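Local coordinates for ferrichrome ABC transporter substrate-binding protein (Staphylococcus pseudintermedius, PDB 5FLY), which probably captures ferrichrome and related iron-siderophore complexes and delivers them to an ABC transporter, as a class III solute-binding protein, at residues 19-24 with 121-126; 28-33 with 37-42; 75-80 with 95-100; 139-144 with 184-189; 221-224 with 229-232. All coordinates share one frame; numbering follows the deposited sequence.

Contact 1 (19-24 with 121-126)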
# COMPACT_ATOMS: atom_id res chain seq x y z
N ILE A 19 15.42 5.47 -17.61
CA ILE A 19 15.86 4.09 -17.57
C ILE A 19 15.35 3.39 -18.82
O ILE A 19 14.15 3.30 -19.04
CB ILE A 19 15.35 3.39 -16.31
CG1 ILE A 19 15.85 4.14 -15.08
CG2 ILE A 19 15.79 1.92 -16.31
CD1 ILE A 19 15.32 3.62 -13.78
N ASP A 20 16.27 2.91 -19.66
CA ASP A 20 15.88 2.19 -20.87
C ASP A 20 15.39 0.78 -20.53
O ASP A 20 16.11 -0.02 -19.93
CB ASP A 20 17.06 2.15 -21.87
CG ASP A 20 17.34 3.52 -22.54
OD1 ASP A 20 16.39 4.24 -22.94
OD2 ASP A 20 18.52 3.90 -22.66
N ILE A 21 14.14 0.48 -20.89
CA ILE A 21 13.53 -0.81 -20.62
C ILE A 21 12.90 -1.35 -21.91
O ILE A 21 12.78 -0.62 -22.89
CB ILE A 21 12.46 -0.71 -19.50
CG1 ILE A 21 11.28 0.18 -19.91
CG2 ILE A 21 13.11 -0.18 -18.22
CD1 ILE A 21 10.07 -0.02 -19.05
N PRO A 22 12.51 -2.63 -21.91
CA PRO A 22 11.86 -3.12 -23.13
C PRO A 22 10.58 -2.34 -23.43
O PRO A 22 9.85 -1.97 -22.51
CB PRO A 22 11.56 -4.60 -22.81
CG PRO A 22 12.50 -4.95 -21.72
CD PRO A 22 12.64 -3.70 -20.90
N LYS A 23 10.30 -2.10 -24.71
CA LYS A 23 9.03 -1.51 -25.11
C LYS A 23 7.87 -2.40 -24.67
O LYS A 23 6.83 -1.92 -24.22
CB LYS A 23 8.99 -1.30 -26.62
CG LYS A 23 7.73 -0.62 -27.11
CD LYS A 23 7.83 -0.25 -28.60
CE LYS A 23 7.75 -1.46 -29.53
NZ LYS A 23 6.43 -2.19 -29.48
N ASP A 24 8.07 -3.71 -24.85
CA ASP A 24 7.12 -4.72 -24.40
C ASP A 24 7.81 -5.76 -23.53
O ASP A 24 8.31 -6.77 -24.04
CB ASP A 24 6.47 -5.38 -25.60
CG ASP A 24 5.42 -6.43 -25.22
OD1 ASP A 24 4.91 -6.45 -24.07
OD2 ASP A 24 5.07 -7.22 -26.13
N GLY A 121 1.13 1.13 -15.70
CA GLY A 121 0.61 1.24 -17.05
C GLY A 121 1.66 1.66 -18.07
O GLY A 121 1.70 1.16 -19.21
N ASP A 122 2.51 2.61 -17.69
CA ASP A 122 3.55 3.09 -18.58
C ASP A 122 4.57 1.98 -18.89
O ASP A 122 5.00 1.83 -20.03
CB ASP A 122 4.26 4.31 -17.98
CG ASP A 122 3.37 5.54 -17.91
OD1 ASP A 122 2.38 5.61 -18.69
OD2 ASP A 122 3.65 6.45 -17.09
N ILE A 123 4.93 1.20 -17.88
CA ILE A 123 5.89 0.13 -18.05
C ILE A 123 5.42 -0.88 -19.09
O ILE A 123 6.20 -1.28 -19.95
CB ILE A 123 6.17 -0.59 -16.71
CG1 ILE A 123 7.02 0.32 -15.82
CG2 ILE A 123 6.90 -1.91 -16.91
CD1 ILE A 123 7.14 -0.09 -14.38
N VAL A 124 4.16 -1.30 -18.99
CA VAL A 124 3.67 -2.40 -19.82
C VAL A 124 2.89 -1.93 -21.04
O VAL A 124 2.40 -2.75 -21.82
CB VAL A 124 2.77 -3.37 -19.04
CG1 VAL A 124 3.57 -4.04 -17.91
CG2 VAL A 124 1.52 -2.67 -18.52
N GLY A 125 2.78 -0.61 -21.20
CA GLY A 125 2.10 -0.04 -22.36
C GLY A 125 0.59 -0.20 -22.31
O GLY A 125 -0.04 -0.48 -23.34
N LYS A 126 0.02 -0.06 -21.12
CA LYS A 126 -1.43 -0.14 -20.95
C LYS A 126 -1.98 1.08 -20.20
O LYS A 126 -2.80 0.97 -19.28
CB LYS A 126 -1.80 -1.45 -20.24
CG LYS A 126 -1.55 -2.67 -21.13
CD LYS A 126 -1.79 -4.00 -20.45
CE LYS A 126 -1.35 -5.14 -21.38
NZ LYS A 126 -1.43 -6.48 -20.76
O HOH W 1 3.51 -5.15 -22.01
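I21 points at the end of helix 113-124 and meets I123 there. It reaches across from strand 15-22 with its longer branch: chi1 of 64° sets CG1 between the backbone N and the carbonyl carbon, and the nearly extended chi2 carries CD1 toward the helix. That methyl arrives 4.3 Å from I123 CG2, the short branch of its partner, and 4.2 Å from I123 O, so it lies against both the side chain and the carbonyl end of the helix. L84 of strand 84-88 touches both isoleucines, while F8 of strand 5-12 packs on I123.

Beyond this apolar pair, K23 O lies 4.4 Å from I123 O. K6 NZ hydrogen-bonds to K23 O, I123 O and D122 O, bridging the two backbones. Further out, one water donates to D24 OD1 at 2.8 Å and to V124 O at 2.7 Å; D24 OD2 forms a salt bridge with K26. The helix stops at V124, and G125 leaves helical geometry with positive phi. Carbonyl oxygens thus dominate the polar side, and a lysine and a water, rather than direct hydrogen bonds, connect the loop after the hairpin strand to the helix terminus.

Contact 2 (28-33 with 37-42)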
# COMPACT_ATOMS: atom_id res chain seq x y z
N ILE A 28 9.29 -10.15 -16.62
CA ILE A 28 9.46 -9.23 -15.50
C ILE A 28 9.61 -10.00 -14.21
O ILE A 28 8.84 -10.92 -13.95
CB ILE A 28 8.27 -8.26 -15.35
CG1 ILE A 28 7.97 -7.56 -16.67
CG2 ILE A 28 8.54 -7.23 -14.25
CD1 ILE A 28 6.80 -6.59 -16.59
N VAL A 29 10.61 -9.64 -13.41
CA VAL A 29 10.71 -10.14 -12.05
C VAL A 29 10.42 -8.97 -11.13
O VAL A 29 11.09 -7.95 -11.20
CB VAL A 29 12.09 -10.74 -11.76
CG1 VAL A 29 12.28 -11.01 -10.25
CG2 VAL A 29 12.27 -12.00 -12.60
N VAL A 30 9.37 -9.11 -10.32
CA VAL A 30 8.98 -8.04 -9.41
C VAL A 30 9.43 -8.38 -7.98
O VAL A 30 8.79 -9.18 -7.30
CB VAL A 30 7.45 -7.81 -9.46
CG1 VAL A 30 7.05 -6.63 -8.59
CG2 VAL A 30 6.97 -7.61 -10.89
N MET A 31 10.54 -7.79 -7.56
CA MET A 31 11.09 -8.03 -6.22
C MET A 31 10.45 -7.14 -5.16
O MET A 31 10.52 -7.45 -3.97
CB MET A 31 12.60 -7.82 -6.21
CG MET A 31 13.37 -8.87 -6.98
SD MET A 31 12.92 -10.58 -6.52
CE MET A 31 13.21 -10.56 -4.76
N ALA A 32 9.87 -6.02 -5.58
CA ALA A 32 9.20 -5.11 -4.66
C ALA A 32 7.69 -5.42 -4.65
O ALA A 32 6.99 -5.14 -5.63
CB ALA A 32 9.45 -3.67 -5.06
N PRO A 33 7.18 -6.01 -3.55
CA PRO A 33 5.78 -6.46 -3.59
C PRO A 33 4.76 -5.34 -3.76
O PRO A 33 3.65 -5.61 -4.21
CB PRO A 33 5.60 -7.15 -2.23
CG PRO A 33 6.71 -6.65 -1.36
CD PRO A 33 7.85 -6.39 -2.30
N GLY A 37 0.88 -6.37 -7.37
CA GLY A 37 -0.55 -6.42 -7.65
C GLY A 37 -0.92 -5.59 -8.85
O GLY A 37 -1.76 -5.99 -9.67
N GLY A 38 -0.31 -4.41 -8.96
CA GLY A 38 -0.65 -3.50 -10.05
C GLY A 38 -0.26 -4.02 -11.42
O GLY A 38 -0.98 -3.84 -12.41
N LEU A 39 0.91 -4.64 -11.51
CA LEU A 39 1.35 -5.20 -12.76
C LEU A 39 0.52 -6.44 -13.13
O LEU A 39 0.19 -6.64 -14.29
CB LEU A 39 2.83 -5.54 -12.69
CG LEU A 39 3.75 -4.32 -12.77
CD1 LEU A 39 5.16 -4.69 -12.27
CD2 LEU A 39 3.80 -3.78 -14.21
N LYS A 40 0.17 -7.25 -12.14
CA LYS A 40 -0.68 -8.43 -12.35
C LYS A 40 -2.08 -8.00 -12.84
O LYS A 40 -2.67 -8.60 -13.74
CB LYS A 40 -0.79 -9.23 -11.06
CG LYS A 40 -1.87 -10.31 -11.03
CD LYS A 40 -1.69 -11.35 -12.08
CE LYS A 40 -2.88 -12.34 -12.10
NZ LYS A 40 -2.77 -13.33 -13.22
N TYR A 41 -2.58 -6.92 -12.26
CA TYR A 41 -3.90 -6.41 -12.61
C TYR A 41 -3.94 -6.02 -14.08
O TYR A 41 -4.98 -6.09 -14.75
CB TYR A 41 -4.25 -5.21 -11.72
CG TYR A 41 -5.69 -4.79 -11.73
CD1 TYR A 41 -6.62 -5.43 -10.92
CD2 TYR A 41 -6.12 -3.74 -12.54
CE1 TYR A 41 -7.94 -5.03 -10.93
CE2 TYR A 41 -7.44 -3.34 -12.53
CZ TYR A 41 -8.35 -4.00 -11.73
OH TYR A 41 -9.66 -3.60 -11.71
N LEU A 42 -2.78 -5.61 -14.58
CA LEU A 42 -2.60 -5.22 -15.98
C LEU A 42 -2.13 -6.37 -16.88
O LEU A 42 -1.79 -6.15 -18.05
CB LEU A 42 -1.62 -4.05 -16.08
CG LEU A 42 -2.09 -2.71 -15.49
CD1 LEU A 42 -0.93 -1.73 -15.46
CD2 LEU A 42 -3.25 -2.13 -16.31
O HOH W 2 0.87 -5.32 -4.70
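V30 and L39 meet inside a beta-alpha-beta unit, in which strand 28-30 leads through helix 36-41 to strand 46-50 of the parallel sheet. The contact is methyl to methyl, V30 CG2 to L39 CD1 at 3.7 Å, with the two side chains crossing obliquely. V30 has CG1 anti to its backbone nitrogen (chi1 -176°), which turns CG2 to the position beside that nitrogen from which it meets the leucine. I28, two residues earlier on the strand, points to the same helix but stays farther from it.

In the next shell, I46 of strand 46-50 packs on L39, as do M120 and V124 of helix 113-124, enclosing the leucine between the sheet and a second helix. The strand is held by backbone hydrogen bonds on both edges, V29 pairing with L84 and I86 of strand 84-88, and V30 with G48 of strand 46-50. Downstream, P33 packs on Y88, S50 and Y259; Y259 lines the pocket that holds the polyether here, and the P33 side chain is about 6 Å from that ligand. In the turn between strand and helix, P33 O and G37 N stand 4.3 Å apart, and a water lies between them, 2.8 Å from P33 O and accepting from G37 N at 2.9 Å.

Contact 3 (75-80 with 95-100)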
# COMPACT_ATOMS: atom_id res chain seq x y z
N GLU A 75 20.65 -14.89 -7.40
CA GLU A 75 20.88 -15.98 -8.32
C GLU A 75 19.55 -16.54 -8.84
O GLU A 75 19.47 -16.96 -9.99
CB GLU A 75 21.75 -17.06 -7.68
CG GLU A 75 23.16 -16.56 -7.49
CD GLU A 75 24.16 -17.65 -7.18
OE1 GLU A 75 24.15 -18.68 -7.87
OE2 GLU A 75 24.96 -17.46 -6.24
N LYS A 76 18.50 -16.51 -8.01
CA LYS A 76 17.17 -16.88 -8.49
C LYS A 76 16.70 -15.91 -9.55
O LYS A 76 16.21 -16.33 -10.60
CB LYS A 76 16.14 -16.95 -7.35
CG LYS A 76 14.71 -17.33 -7.80
CD LYS A 76 14.60 -18.70 -8.45
CE LYS A 76 13.15 -18.95 -8.90
NZ LYS A 76 12.95 -20.32 -9.45
N VAL A 77 16.89 -14.61 -9.31
CA VAL A 77 16.47 -13.61 -10.30
C VAL A 77 17.19 -13.91 -11.62
O VAL A 77 16.56 -14.01 -12.68
CB VAL A 77 16.76 -12.15 -9.82
CG1 VAL A 77 16.41 -11.14 -10.89
CG2 VAL A 77 15.99 -11.84 -8.54
N ALA A 78 18.50 -14.12 -11.56
CA ALA A 78 19.27 -14.37 -12.76
C ALA A 78 18.76 -15.63 -13.48
O ALA A 78 18.64 -15.64 -14.71
CB ALA A 78 20.75 -14.50 -12.42
N SER A 79 18.43 -16.67 -12.72
CA SER A 79 18.00 -17.93 -13.33
C SER A 79 16.70 -17.78 -14.12
O SER A 79 16.40 -18.62 -14.96
CB SER A 79 17.82 -19.01 -12.27
OG SER A 79 16.63 -18.84 -11.53
N LEU A 80 15.93 -16.73 -13.83
CA LEU A 80 14.65 -16.53 -14.52
C LEU A 80 14.83 -15.75 -15.83
O LEU A 80 13.86 -15.51 -16.55
CB LEU A 80 13.67 -15.80 -13.59
CG LEU A 80 13.10 -16.64 -12.44
CD1 LEU A 80 12.33 -15.78 -11.43
CD2 LEU A 80 12.21 -17.79 -12.97
N ASP A 95 22.91 -2.87 -7.59
CA ASP A 95 23.99 -2.85 -8.57
C ASP A 95 24.13 -4.24 -9.22
O ASP A 95 24.40 -4.33 -10.41
CB ASP A 95 25.33 -2.42 -7.95
CG ASP A 95 26.36 -1.94 -9.00
OD1 ASP A 95 26.23 -0.82 -9.53
OD2 ASP A 95 27.32 -2.67 -9.32
N LYS A 96 23.91 -5.30 -8.44
CA LYS A 96 23.98 -6.67 -8.97
C LYS A 96 22.83 -6.91 -9.95
O LYS A 96 23.02 -7.48 -11.03
CB LYS A 96 23.93 -7.70 -7.83
CG LYS A 96 25.22 -7.78 -6.97
CD LYS A 96 25.04 -8.71 -5.76
CE LYS A 96 24.87 -10.18 -6.17
NZ LYS A 96 24.51 -11.08 -5.02
N LEU A 97 21.64 -6.46 -9.59
CA LEU A 97 20.46 -6.63 -10.43
C LEU A 97 20.61 -5.95 -11.79
O LEU A 97 20.26 -6.52 -12.83
CB LEU A 97 19.22 -6.11 -9.70
CG LEU A 97 18.83 -6.85 -8.42
CD1 LEU A 97 17.78 -6.10 -7.65
CD2 LEU A 97 18.33 -8.24 -8.73
N LYS A 98 21.16 -4.74 -11.80
CA LYS A 98 21.40 -4.00 -13.04
C LYS A 98 22.29 -4.79 -14.02
O LYS A 98 22.18 -4.60 -15.22
CB LYS A 98 22.03 -2.64 -12.72
CG LYS A 98 21.05 -1.63 -12.18
CD LYS A 98 21.76 -0.51 -11.43
CE LYS A 98 22.24 0.58 -12.35
NZ LYS A 98 23.11 1.54 -11.60
N LYS A 99 23.13 -5.67 -13.51
CA LYS A 99 23.98 -6.50 -14.38
C LYS A 99 23.16 -7.59 -15.06
O LYS A 99 23.54 -8.09 -16.12
CB LYS A 99 25.14 -7.13 -13.59
CG LYS A 99 26.11 -6.15 -12.96
CD LYS A 99 27.19 -6.90 -12.17
CE LYS A 99 28.10 -5.97 -11.37
NZ LYS A 99 28.91 -5.06 -12.24
N ILE A 100 22.04 -7.97 -14.45
CA ILE A 100 21.19 -9.04 -14.96
C ILE A 100 20.22 -8.54 -16.02
O ILE A 100 20.04 -9.17 -17.05
CB ILE A 100 20.40 -9.71 -13.81
CG1 ILE A 100 21.36 -10.29 -12.78
CG2 ILE A 100 19.48 -10.81 -14.34
CD1 ILE A 100 20.71 -10.67 -11.47
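The torsions of V77 and I100 direct their methyls into the seam with the opposite helix. In V77, CG1 stands anti to the backbone N (chi1 176°) and meets L97 CD2 at 4.1 Å; the two side chains cross at about a right angle. I100 has chi1 of -60°, with CG1 beside its backbone nitrogen and CG2 anti to it, so that both branches lie against A78. CG2 comes 3.9 Å from A78 CA, and CD1 reaches A78 CB at the same distance of 3.9 Å. The tip of I100 also approaches V77 CG1, at 4.4 Å, linking the two pairs.

The short helical segments 75-79 and 95-100 run nearly parallel, at 13°, with axes 10.2 Å apart. The small A78 is consistent with the close backbone approach there: the CA atoms of A78 and I100 are 6.1 Å apart. I85 of strand 84-88 touches V77 and I100, placing both helices on one face of the parallel sheet. V69 of the outermost strand 68-69 also touches V77.

No hydrogen bond joins the segments. S79 OG instead donates to K76 O of its own helix at 2.7 Å, and K76 NZ forms a salt bridge with D67. Cohesion between the helices therefore rests on aliphatic contact, buried toward the sheet and partly exposed at A78 and I100.

Contact 4 (139-144 with 184-189)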
# COMPACT_ATOMS: atom_id res chain seq x y z
N LYS A 139 -15.06 7.39 -9.35
CA LYS A 139 -16.51 7.50 -9.32
C LYS A 139 -17.11 6.67 -8.17
O LYS A 139 -18.00 7.13 -7.46
CB LYS A 139 -17.08 7.06 -10.67
CG LYS A 139 -18.58 7.20 -10.81
CD LYS A 139 -19.07 6.76 -12.19
CE LYS A 139 -18.65 7.74 -13.29
NZ LYS A 139 -19.18 9.12 -13.06
N GLN A 140 -16.59 5.47 -7.96
CA GLN A 140 -17.08 4.61 -6.89
C GLN A 140 -16.77 5.21 -5.52
O GLN A 140 -17.66 5.29 -4.65
CB GLN A 140 -16.45 3.21 -7.00
CG GLN A 140 -16.77 2.29 -5.84
CD GLN A 140 -18.22 1.92 -5.80
OE1 GLN A 140 -18.76 1.38 -6.76
NE2 GLN A 140 -18.89 2.23 -4.69
N THR A 141 -15.52 5.64 -5.32
CA THR A 141 -15.11 6.10 -4.00
C THR A 141 -15.67 7.48 -3.67
O THR A 141 -15.86 7.82 -2.50
CB THR A 141 -13.56 6.10 -3.84
OG1 THR A 141 -12.93 6.87 -4.88
CG2 THR A 141 -13.01 4.68 -3.86
N ALA A 142 -15.98 8.26 -4.70
CA ALA A 142 -16.68 9.52 -4.50
C ALA A 142 -18.04 9.27 -3.86
O ALA A 142 -18.43 9.95 -2.92
CB ALA A 142 -16.84 10.27 -5.81
N GLN A 143 -18.75 8.25 -4.35
CA GLN A 143 -20.04 7.90 -3.76
C GLN A 143 -19.86 7.33 -2.36
O GLN A 143 -20.59 7.70 -1.44
CB GLN A 143 -20.81 6.93 -4.65
CG GLN A 143 -22.22 6.63 -4.18
CD GLN A 143 -23.10 7.88 -4.07
OE1 GLN A 143 -23.23 8.65 -5.02
NE2 GLN A 143 -23.69 8.07 -2.90
N ASP A 144 -18.89 6.45 -2.20
CA ASP A 144 -18.58 5.91 -0.88
C ASP A 144 -18.34 7.02 0.15
O ASP A 144 -18.82 6.93 1.29
CB ASP A 144 -17.35 5.02 -0.92
CG ASP A 144 -17.51 3.82 -1.83
OD1 ASP A 144 -18.65 3.41 -2.14
OD2 ASP A 144 -16.46 3.26 -2.23
N GLN A 184 -7.43 9.64 1.08
CA GLN A 184 -7.48 10.18 -0.28
C GLN A 184 -8.80 9.84 -0.97
O GLN A 184 -9.53 10.76 -1.38
CB GLN A 184 -6.30 9.66 -1.12
CG GLN A 184 -4.95 10.02 -0.51
CD GLN A 184 -3.78 9.58 -1.37
OE1 GLN A 184 -3.70 9.93 -2.56
NE2 GLN A 184 -2.89 8.78 -0.79
N ALA A 185 -9.11 8.56 -1.10
CA ALA A 185 -10.33 8.15 -1.83
C ALA A 185 -11.61 8.58 -1.09
O ALA A 185 -12.54 9.09 -1.74
CB ALA A 185 -10.33 6.64 -2.05
N PHE A 186 -11.68 8.36 0.22
CA PHE A 186 -12.87 8.73 1.00
C PHE A 186 -12.78 10.16 1.55
O PHE A 186 -13.79 10.71 2.00
CB PHE A 186 -13.10 7.79 2.19
CG PHE A 186 -13.49 6.36 1.84
CD1 PHE A 186 -13.88 6.00 0.57
CD2 PHE A 186 -13.45 5.38 2.83
CE1 PHE A 186 -14.22 4.66 0.29
CE2 PHE A 186 -13.80 4.06 2.56
CZ PHE A 186 -14.18 3.70 1.29
N GLY A 187 -11.58 10.74 1.56
CA GLY A 187 -11.42 12.14 1.96
C GLY A 187 -11.67 12.43 3.42
O GLY A 187 -12.06 13.55 3.79
N LEU A 188 -11.45 11.44 4.27
CA LEU A 188 -11.57 11.62 5.71
C LEU A 188 -10.35 12.37 6.25
O LEU A 188 -9.27 12.32 5.68
CB LEU A 188 -11.72 10.27 6.41
CG LEU A 188 -12.98 9.51 6.00
CD1 LEU A 188 -12.92 8.09 6.47
CD2 LEU A 188 -14.22 10.21 6.57
N GLN A 189 -10.53 13.07 7.37
CA GLN A 189 -9.48 13.92 7.89
C GLN A 189 -8.45 13.15 8.68
O GLN A 189 -8.73 12.12 9.29
CB GLN A 189 -10.07 15.02 8.78
CG GLN A 189 -11.21 15.80 8.16
CD GLN A 189 -10.92 16.27 6.75
OE1 GLN A 189 -11.60 15.88 5.80
NE2 GLN A 189 -9.90 17.11 6.61
O HOH W 3 -12.58 9.60 -4.84
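Apolar contact begins with T141 and A185, whose beta carbons lie 3.7 Å apart where helix 127-152 passes the end of helix 179-185. T141 CG2 is nearly as close to A185 CB, so the alanine methyl rests against the branching carbon of the threonine.

The aromatic contact is that of F186 with D144: ring atom CE1 meets D144 CB at 3.4 Å, a tight approach made obliquely. The carboxylate and ring planes stand almost perpendicular, 86° apart, and D144 OD2 lies 3.7 Å from F186 CE1.

Among polar links, a water between the two segments donates to T141 OG1 at 2.8 Å and to A185 O at 3.1 Å; just beyond, S145 OG of the same helix hydrogen-bonds directly to F186 O. The threonine hydroxyl also bonds W137 O, served by chi1 of 55°, which places OG1 between the backbone nitrogen and carbonyl carbon. D144 is gripped more firmly: Q140 NE2 donates to OD1 at 2.8 Å, K273 forms a salt bridge to OD1 and R269 one to OD2. These cations probably stabilise the carboxylate as an anion.

R269 also packs on T141 and F186, bringing helix 262-278 against the junction. Y113 of helix 113-124 touches A185, and beyond positive-phi G187, Q189 pairs its backbone with V158 of strand 158-164.

Contact 5 (221-224 with 229-232)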
# COMPACT_ATOMS: atom_id res chain seq x y z
N THR A 221 -7.26 -0.23 14.00
CA THR A 221 -6.05 -0.99 14.34
C THR A 221 -5.85 -2.15 13.37
O THR A 221 -6.66 -3.07 13.29
CB THR A 221 -6.11 -1.52 15.77
OG1 THR A 221 -6.18 -0.40 16.66
CG2 THR A 221 -4.86 -2.37 16.11
N ALA A 222 -4.75 -2.08 12.63
CA ALA A 222 -4.34 -3.16 11.75
C ALA A 222 -3.50 -4.15 12.55
O ALA A 222 -2.51 -3.75 13.15
CB ALA A 222 -3.56 -2.63 10.58
N LYS A 223 -3.92 -5.40 12.57
CA LYS A 223 -3.21 -6.43 13.31
C LYS A 223 -3.38 -7.79 12.66
O LYS A 223 -4.27 -8.00 11.83
CB LYS A 223 -3.69 -6.50 14.76
CG LYS A 223 -5.17 -6.87 14.90
CD LYS A 223 -5.59 -6.98 16.37
CE LYS A 223 -5.01 -8.22 17.04
NZ LYS A 223 -5.64 -9.47 16.55
N ALA A 224 -2.50 -8.71 13.02
CA ALA A 224 -2.63 -10.08 12.54
C ALA A 224 -3.85 -10.74 13.13
O ALA A 224 -4.17 -10.57 14.30
CB ALA A 224 -1.39 -10.88 12.86
N GLN A 229 -5.28 -9.59 21.52
CA GLN A 229 -5.54 -8.15 21.59
C GLN A 229 -4.25 -7.36 21.86
O GLN A 229 -3.49 -7.74 22.76
CB GLN A 229 -6.54 -7.82 22.68
CG GLN A 229 -6.89 -6.34 22.75
CD GLN A 229 -7.91 -6.04 23.82
OE1 GLN A 229 -7.97 -6.72 24.85
NE2 GLN A 229 -8.74 -5.03 23.58
N PRO A 230 -4.01 -6.27 21.12
CA PRO A 230 -2.82 -5.46 21.38
C PRO A 230 -2.84 -4.85 22.77
O PRO A 230 -3.89 -4.47 23.29
CB PRO A 230 -2.88 -4.37 20.30
CG PRO A 230 -3.71 -4.95 19.25
CD PRO A 230 -4.75 -5.74 19.96
N GLU A 231 -1.66 -4.75 23.37
CA GLU A 231 -1.55 -4.26 24.73
C GLU A 231 -2.11 -2.83 24.84
O GLU A 231 -2.71 -2.48 25.86
CB GLU A 231 -0.10 -4.31 25.20
CG GLU A 231 0.54 -5.70 25.09
CD GLU A 231 -0.22 -6.78 25.88
OE1 GLU A 231 -0.90 -6.43 26.88
OE2 GLU A 231 -0.13 -7.97 25.50
N PHE A 232 -1.95 -2.02 23.79
CA PHE A 232 -2.32 -0.61 23.87
C PHE A 232 -3.83 -0.41 23.87
O PHE A 232 -4.30 0.70 24.15
CB PHE A 232 -1.65 0.21 22.75
CG PHE A 232 -2.21 -0.01 21.36
CD1 PHE A 232 -3.35 0.65 20.95
CD2 PHE A 232 -1.52 -0.79 20.44
CE1 PHE A 232 -3.86 0.47 19.67
CE2 PHE A 232 -2.01 -0.96 19.14
CZ PHE A 232 -3.19 -0.33 18.76
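The F232 ring turns an edge to T221, whose OG1 lies near the ring plane, 3.7 Å from CZ. T221 CG2 reaches the same carbon at 3.7 Å, so both branches of the threonine touch the corner of the ring, the two side chains approaching from opposite directions. A second aromatic, W238, meets F232 edge-to-face. Chi1 of 72° on F232 sets CG between its backbone nitrogen and carbonyl carbon and carries the ring to T221.

The K223 chain passes at about a right angle along the CG and CD atoms of P230. K223 CE lies 3.8 Å from P230 CD, and K223 CD is 4.0 Å from P230 CG. T221 CG2 approaches P230 CG more loosely, at 4.2 Å.

T221 and K223 belong to strand 218-223 of the mixed sheet, flanked by strands 158-164 and 249-253; T221 pairs its backbone with F250 and V252, and A222 with F161 and D163. Residues 229-232 lie in the connection that leaves this strand for helix 236-239. D163 packs on both K223 and P230. Bends at chi3 and chi4 turn the lysine back on its own chain, where NZ donates to A224 O at 2.9 Å and also bonds A227 O within the intervening loop.

How the contacts relate
Contacts 1, 2 and 3 gather round the parallel sheet. Contacts 2 and 5 are wholly buried, contact 3 only partly. Contact 2 touches both its neighbours: K126 NZ probably bonds L42 O toward contact 1, while M31 and V29 meet V77 and L80 of contact 3. Contact 3 is more peripheral and purely aliphatic across its segments. Contacts 1, 2 and 4 each combine apolar contact with a bridging water, but contact 4 adds a charged cluster between helices 127-152 and 262-278. Contact 5 belongs to the mixed sheet, its centre 40 Å from that of contact 1, and uses one aromatic edge, a proline and a folded lysine without a bridging water. Helices 113-124 and 127-152, consecutive in sequence, carry parts of contacts 1 and 4.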